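Peroxisomal membrane protein LPX1 (Saccharomyces cerevisiae, PDB 2Y6U) hydrolyses acyl esters as a peroxisomal enzyme of the alpha/beta hydrolase family, with esterase, lipase and phospholipase A activity. Local coordinates at residues L72-A77 with A329-I334; I168-I173 with L304-T309. All coordinates share one frame; numbering follows the deposited sequence. Where two conformers were deposited one is given.

Contact 1: residues L72-A77 with A329-I334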
loop_
_atom_site.group_PDB
_atom_site.type_symbol
_atom_site.label_atom_id
_atom_site.label_comp_id
_atom_site.label_asym_id
_atom_site.label_seq_id
_atom_site.Cartn_x
_atom_site.Cartn_y
_atom_site.Cartn_z
ATOM N N LEU A 72 25.199 -12.989 5.264
ATOM C CA LEU A 72 25.277 -13.207 3.804
ATOM C C LEU A 72 26.052 -14.424 3.344
ATOM O O LEU A 72 25.546 -15.148 2.536
ATOM C CB LEU A 72 25.826 -11.940 3.090
ATOM C CG LEU A 72 24.960 -10.728 3.276
ATOM C CD1 LEU A 72 25.735 -9.425 2.760
ATOM C CD2 LEU A 72 23.547 -10.924 2.590
ATOM N N PRO A 73 27.274 -14.677 3.839
ATOM C CA PRO A 73 27.935 -15.866 3.337
ATOM C C PRO A 73 27.390 -17.165 3.944
ATOM O O PRO A 73 27.752 -18.221 3.486
ATOM C CB PRO A 73 29.416 -15.643 3.680
ATOM C CG PRO A 73 29.432 -14.478 4.593
ATOM C CD PRO A 73 28.137 -13.879 4.720
ATOM N N ARG A 74 26.492 -17.074 4.936
ATOM C CA ARG A 74 26.083 -18.246 5.694
ATOM C C ARG A 74 24.666 -18.723 5.324
ATOM O O ARG A 74 24.251 -19.824 5.703
ATOM C CB ARG A 74 26.145 -17.881 7.160
ATOM C CG ARG A 74 27.530 -17.843 7.653
ATOM C CD ARG A 74 27.599 -17.125 8.981
ATOM N NE ARG A 74 28.970 -17.177 9.443
ATOM C CZ ARG A 74 29.923 -16.296 9.142
ATOM N NH1 ARG A 74 29.688 -15.209 8.387
ATOM N NH2 ARG A 74 31.117 -16.491 9.621
ATOM N N LEU A 75 23.995 -17.934 4.504
ATOM C CA LEU A 75 22.712 -18.267 4.002
ATOM C C LEU A 75 22.646 -19.465 3.055
ATOM O O LEU A 75 23.564 -19.764 2.389
ATOM C CB LEU A 75 22.047 -17.045 3.400
ATOM C CG LEU A 75 21.600 -15.976 4.428
ATOM C CD1 LEU A 75 21.331 -14.680 3.613
ATOM C CD2 LEU A 75 20.379 -16.383 5.241
ATOM N N VAL A 76 21.463 -20.076 3.049
ATOM C CA VAL A 76 21.106 -21.313 2.350
ATOM C C VAL A 76 21.903 -21.448 1.039
ATOM O O VAL A 76 21.764 -20.670 0.088
ATOM C CB VAL A 76 19.503 -21.342 2.202
ATOM C CG1 VAL A 76 18.970 -20.667 0.899
ATOM C CG2 VAL A 76 18.821 -22.731 2.583
ATOM N N ALA A 77 22.736 -22.459 1.015
ATOM C CA ALA A 77 23.505 -22.842 -0.186
ATOM C C ALA A 77 22.513 -23.222 -1.289
ATOM O O ALA A 77 21.396 -23.693 -0.981
ATOM C CB ALA A 77 24.415 -24.053 0.122
ATOM N N ALA A 329 23.347 -14.374 18.837
ATOM C CA ALA A 329 23.535 -15.770 18.446
ATOM C C ALA A 329 23.171 -15.947 17.001
ATOM O O ALA A 329 22.303 -16.742 16.681
ATOM C CB ALA A 329 22.637 -16.706 19.367
ATOM N N PRO A 330 23.835 -15.209 16.066
ATOM C CA PRO A 330 23.444 -15.293 14.653
ATOM C C PRO A 330 23.550 -16.736 14.080
ATOM O O PRO A 330 22.767 -17.093 13.221
ATOM C CB PRO A 330 24.438 -14.339 13.978
ATOM C CG PRO A 330 25.646 -14.404 14.892
ATOM C CD PRO A 330 25.080 -14.444 16.245
ATOM N N ASP A 331 24.522 -17.527 14.510
ATOM C CA ASP A 331 24.689 -18.869 13.906
ATOM C C ASP A 331 23.430 -19.721 14.131
ATOM O O ASP A 331 22.972 -20.398 13.200
ATOM C CB ASP A 331 25.914 -19.566 14.415
ATOM C CG ASP A 331 27.184 -18.932 13.884
ATOM O OD1 ASP A 331 27.117 -18.114 12.960
ATOM O OD2 ASP A 331 28.195 -19.229 14.426
ATOM N N LEU A 332 22.876 -19.677 15.345
ATOM C CA LEU A 332 21.606 -20.383 15.661
ATOM C C LEU A 332 20.437 -19.853 14.858
ATOM O O LEU A 332 19.661 -20.636 14.334
ATOM C CB LEU A 332 21.287 -20.361 17.159
ATOM C CG LEU A 332 22.310 -21.128 18.031
ATOM C CD1 LEU A 332 21.960 -21.004 19.518
ATOM C CD2 LEU A 332 22.434 -22.602 17.612
ATOM N N VAL A 333 20.350 -18.531 14.716
ATOM C CA VAL A 333 19.301 -17.913 13.941
ATOM C C VAL A 333 19.414 -18.279 12.428
ATOM O O VAL A 333 18.443 -18.667 11.770
ATOM C CB VAL A 333 19.278 -16.404 14.136
ATOM C CG1 VAL A 333 18.176 -15.719 13.254
ATOM C CG2 VAL A 333 18.991 -16.026 15.638
ATOM N N ILE A 334 20.633 -18.272 11.929
ATOM C CA ILE A 334 20.860 -18.607 10.544
ATOM C C ILE A 334 20.475 -20.054 10.239
ATOM O O ILE A 334 19.842 -20.368 9.194
ATOM C CB ILE A 334 22.305 -18.325 10.194
ATOM C CG1 ILE A 334 22.545 -16.826 10.150
ATOM C CG2 ILE A 334 22.735 -19.009 8.866
ATOM C CD1 ILE A 334 24.073 -16.432 10.256
#
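Arg-74, in the connection 72-77, meets the first turn of helix 330-347 at Asp-331 and Ile-334. Ala-329, at the N-cap, takes the hydrogen bond of Val-333 N, and Ile-334 N bonds to Pro-330 O at 2.8 Å. No hydrogen bond joins the two segments. What touches is mostly aliphatic: CD1 of Ile-334 lies 3.8 Å from CD of Arg-74, while its CG2, anti to the backbone N, comes within 3.6 Å of the Arg-74 carbonyl O, which Asn-338 ND2 of the same helix hydrogen-bonds. In this alpha/beta hydrolase fold the loop connects neighbouring parallel strands 51-58 and 84-92, and Leu-75 packs between their side chains and Ile-337 of the helix. Cutting Ile-334 back to an alanine removes CG2 and CD1 and would probably open a gap beside CB and CD of Arg-74. NE of Arg-74 is 4.1 Å from OD1 of Asp-331, opposite charges without a salt bridge, so any attraction is probably weak; their planes are just 17° apart, yet the oxygen sits well out of the guanidinium plane. Tyr-70 serves both: its hydroxyl hydrogen-bonds Asp-331 OD1, its carbonyl takes Arg-74 NH1, and its ring makes a cation-pi contact with the arginine.

Contact 2: residues I168-I173 with L304-T309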
loop_
_atom_site.group_PDB
_atom_site.type_symbol
_atom_site.label_atom_id
_atom_site.label_comp_id
_atom_site.label_asym_id
_atom_site.label_seq_id
_atom_site.Cartn_x
_atom_site.Cartn_y
_atom_site.Cartn_z
ATOM N N ILE A 168 11.850 -12.365 13.764
ATOM C CA ILE A 168 12.753 -12.678 14.854
ATOM C C ILE A 168 12.396 -11.654 15.932
ATOM O O ILE A 168 12.607 -10.449 15.770
ATOM C CB ILE A 168 14.199 -12.551 14.456
ATOM C CG1 ILE A 168 14.545 -13.445 13.219
ATOM C CG2 ILE A 168 15.123 -12.880 15.710
ATOM C CD1 ILE A 168 15.841 -12.955 12.474
ATOM N N GLU A 169 11.880 -12.101 17.048
ATOM C CA GLU A 169 11.494 -11.211 18.121
ATOM C C GLU A 169 10.691 -9.988 17.697
ATOM O O GLU A 169 11.054 -8.814 18.012
ATOM C CB GLU A 169 12.747 -10.750 18.850
ATOM C CG GLU A 169 13.382 -11.803 19.704
ATOM C CD GLU A 169 12.598 -11.994 21.092
ATOM O OE1 GLU A 169 12.228 -10.985 21.687
ATOM O OE2 GLU A 169 12.450 -13.121 21.573
ATOM N N PRO A 170 9.629 -10.206 16.900
ATOM C CA PRO A 170 8.844 -9.110 16.446
ATOM C C PRO A 170 8.240 -8.351 17.658
ATOM O O PRO A 170 7.826 -8.975 18.637
ATOM C CB PRO A 170 7.732 -9.756 15.618
ATOM C CG PRO A 170 7.601 -11.104 16.181
ATOM C CD PRO A 170 9.031 -11.496 16.592
ATOM N N VAL A 171 8.090 -7.016 17.478
ATOM C CA VAL A 171 7.444 -6.156 18.456
ATOM C C VAL A 171 6.094 -5.660 17.895
ATOM O O VAL A 171 6.099 -4.919 16.920
ATOM C CB VAL A 171 8.336 -4.912 18.764
ATOM C CG1 VAL A 171 7.544 -3.892 19.694
ATOM C CG2 VAL A 171 9.638 -5.417 19.479
ATOM N N VAL A 172 5.017 -6.189 18.498
ATOM C CA VAL A 172 3.645 -5.940 18.033
ATOM C C VAL A 172 2.787 -5.400 19.144
ATOM O O VAL A 172 2.257 -4.279 19.043
ATOM C CB VAL A 172 3.028 -7.139 17.322
ATOM C CG1 VAL A 172 1.630 -6.789 16.875
ATOM C CG2 VAL A 172 3.909 -7.565 16.125
ATOM N N ILE A 173 2.669 -6.165 20.224
ATOM C CA ILE A 173 1.914 -5.734 21.409
ATOM C C ILE A 173 2.914 -5.319 22.473
ATOM O O ILE A 173 3.760 -6.127 22.974
ATOM C CB ILE A 173 0.970 -6.808 21.886
ATOM C CG1 ILE A 173 -0.012 -7.121 20.694
ATOM C CG2 ILE A 173 0.176 -6.377 23.240
ATOM C CD1 ILE A 173 -0.733 -8.281 20.937
ATOM N N LEU A 304 1.745 -14.633 22.259
ATOM C CA LEU A 304 0.548 -15.426 22.204
ATOM C C LEU A 304 -0.457 -14.904 21.165
ATOM O O LEU A 304 -1.264 -15.685 20.583
ATOM C CB LEU A 304 -0.094 -15.547 23.571
ATOM C CG LEU A 304 0.895 -16.211 24.611
ATOM C CD1 LEU A 304 0.195 -16.410 25.796
ATOM C CD2 LEU A 304 1.675 -17.474 24.182
ATOM N N PHE A 305 -0.439 -13.608 20.966
ATOM C CA PHE A 305 -1.340 -13.010 19.981
ATOM C C PHE A 305 -0.973 -13.550 18.554
ATOM O O PHE A 305 -1.845 -13.879 17.799
ATOM C CB PHE A 305 -1.284 -11.495 20.027
ATOM C CG PHE A 305 -1.952 -10.845 18.836
ATOM C CD1 PHE A 305 -3.340 -10.768 18.781
ATOM C CD2 PHE A 305 -1.193 -10.354 17.808
ATOM C CE1 PHE A 305 -3.947 -10.198 17.666
ATOM C CE2 PHE A 305 -1.793 -9.812 16.745
ATOM C CZ PHE A 305 -3.122 -9.762 16.643
ATOM N N LEU A 306 0.303 -13.610 18.249
ATOM C CA LEU A 306 0.767 -14.075 16.991
ATOM C C LEU A 306 0.449 -15.521 16.747
ATOM O O LEU A 306 -0.108 -15.905 15.726
ATOM C CB LEU A 306 2.219 -13.790 16.788
ATOM C CG LEU A 306 2.517 -12.319 16.702
ATOM C CD1 LEU A 306 4.014 -12.182 16.591
ATOM C CD2 LEU A 306 1.816 -11.541 15.540
ATOM N N GLN A 307 0.638 -16.330 17.782
ATOM C CA GLN A 307 0.263 -17.708 17.698
ATOM C C GLN A 307 -1.212 -17.964 17.490
ATOM O O GLN A 307 -1.588 -18.954 16.907
ATOM C CB GLN A 307 0.811 -18.459 18.962
ATOM C CG GLN A 307 -0.047 -19.270 19.664
ATOM C CD GLN A 307 0.572 -19.873 20.951
ATOM O OE1 GLN A 307 1.781 -19.784 21.174
ATOM N NE2 GLN A 307 -0.279 -20.357 21.822
ATOM N N LYS A 308 -2.066 -17.169 18.109
ATOM C CA LYS A 308 -3.472 -17.352 18.015
ATOM C C LYS A 308 -4.026 -16.797 16.689
ATOM O O LYS A 308 -5.143 -17.106 16.302
ATOM C CB LYS A 308 -4.156 -16.642 19.193
ATOM C CG LYS A 308 -3.982 -17.375 20.498
ATOM C CD LYS A 308 -4.318 -16.541 21.727
ATOM C CE LYS A 308 -4.224 -17.389 23.025
ATOM N NZ LYS A 308 -4.071 -16.522 24.232
ATOM N N THR A 309 -3.263 -15.946 16.043
ATOM C CA THR A 309 -3.831 -15.154 14.976
ATOM C C THR A 309 -3.330 -15.489 13.543
ATOM O O THR A 309 -4.087 -15.328 12.551
ATOM C CB THR A 309 -3.705 -13.620 15.302
ATOM O OG1 THR A 309 -4.225 -13.358 16.611
ATOM C CG2 THR A 309 -4.588 -12.787 14.312
#
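Phe-305 is where helix 300-309 first meets the 168-173 loop, at Ile-173. This is the helix of the beta-alpha-beta crossover between parallel strands 286-292 and 313-318 of the alpha/beta hydrolase sheet; the loop runs on from strand 164-168. There Glu-169 hydrogen-bonds His-323 ND1, consistent with the acid and histidine of the family's catalytic triad. With CG anti to the backbone N (chi1 167°), the Phe-305 side chain crosses that of Ile-173 at about a right angle. CD1 of Ile-173 presses obliquely on the root of the ring, 3.4 Å from Phe-305 CB and 3.5 Å from its CG. Ile-277 of helix 273-279 packs against both residues. One residue on, Leu-306 CD1 rests 3.8 Å from CG of Pro-170, the two side chains lying alongside and pointing opposite ways, and His-289 touches both. Asn-302 of the same helix supplies hydrogen bonds to the loop, its OD1 taking Val-172 N and Ile-173 N and its ND2 reaching Pro-170 O. At the helix end, Thr-309 OG1 donates to the Phe-305 carbonyl O at 2.7 Å and sits over one face of the Phe-305 ring, nearer its margin than its middle, 3.3 Å from the ring plane.

Both contacts set a loop that follows a strand of the main sheet against a helix from the last part of the fold, and both are partly buried. Contact 1 runs from the buried Ile-334 out to the exposed Asp-331, so it mixes aliphatic packing with opposite charges near each other without a salt bridge. Contact 2 has no exposed residue among those that touch and relies on hydrocarbon alone, close to a probable active-site residue. Their centres are 23 Å apart, yet they adjoin: Val-333 CG1 of 329-334 packs 3.7 Å from Ile-168 CD1 of 168-173. In sequence, both segments of contact 2 fall between those of contact 1.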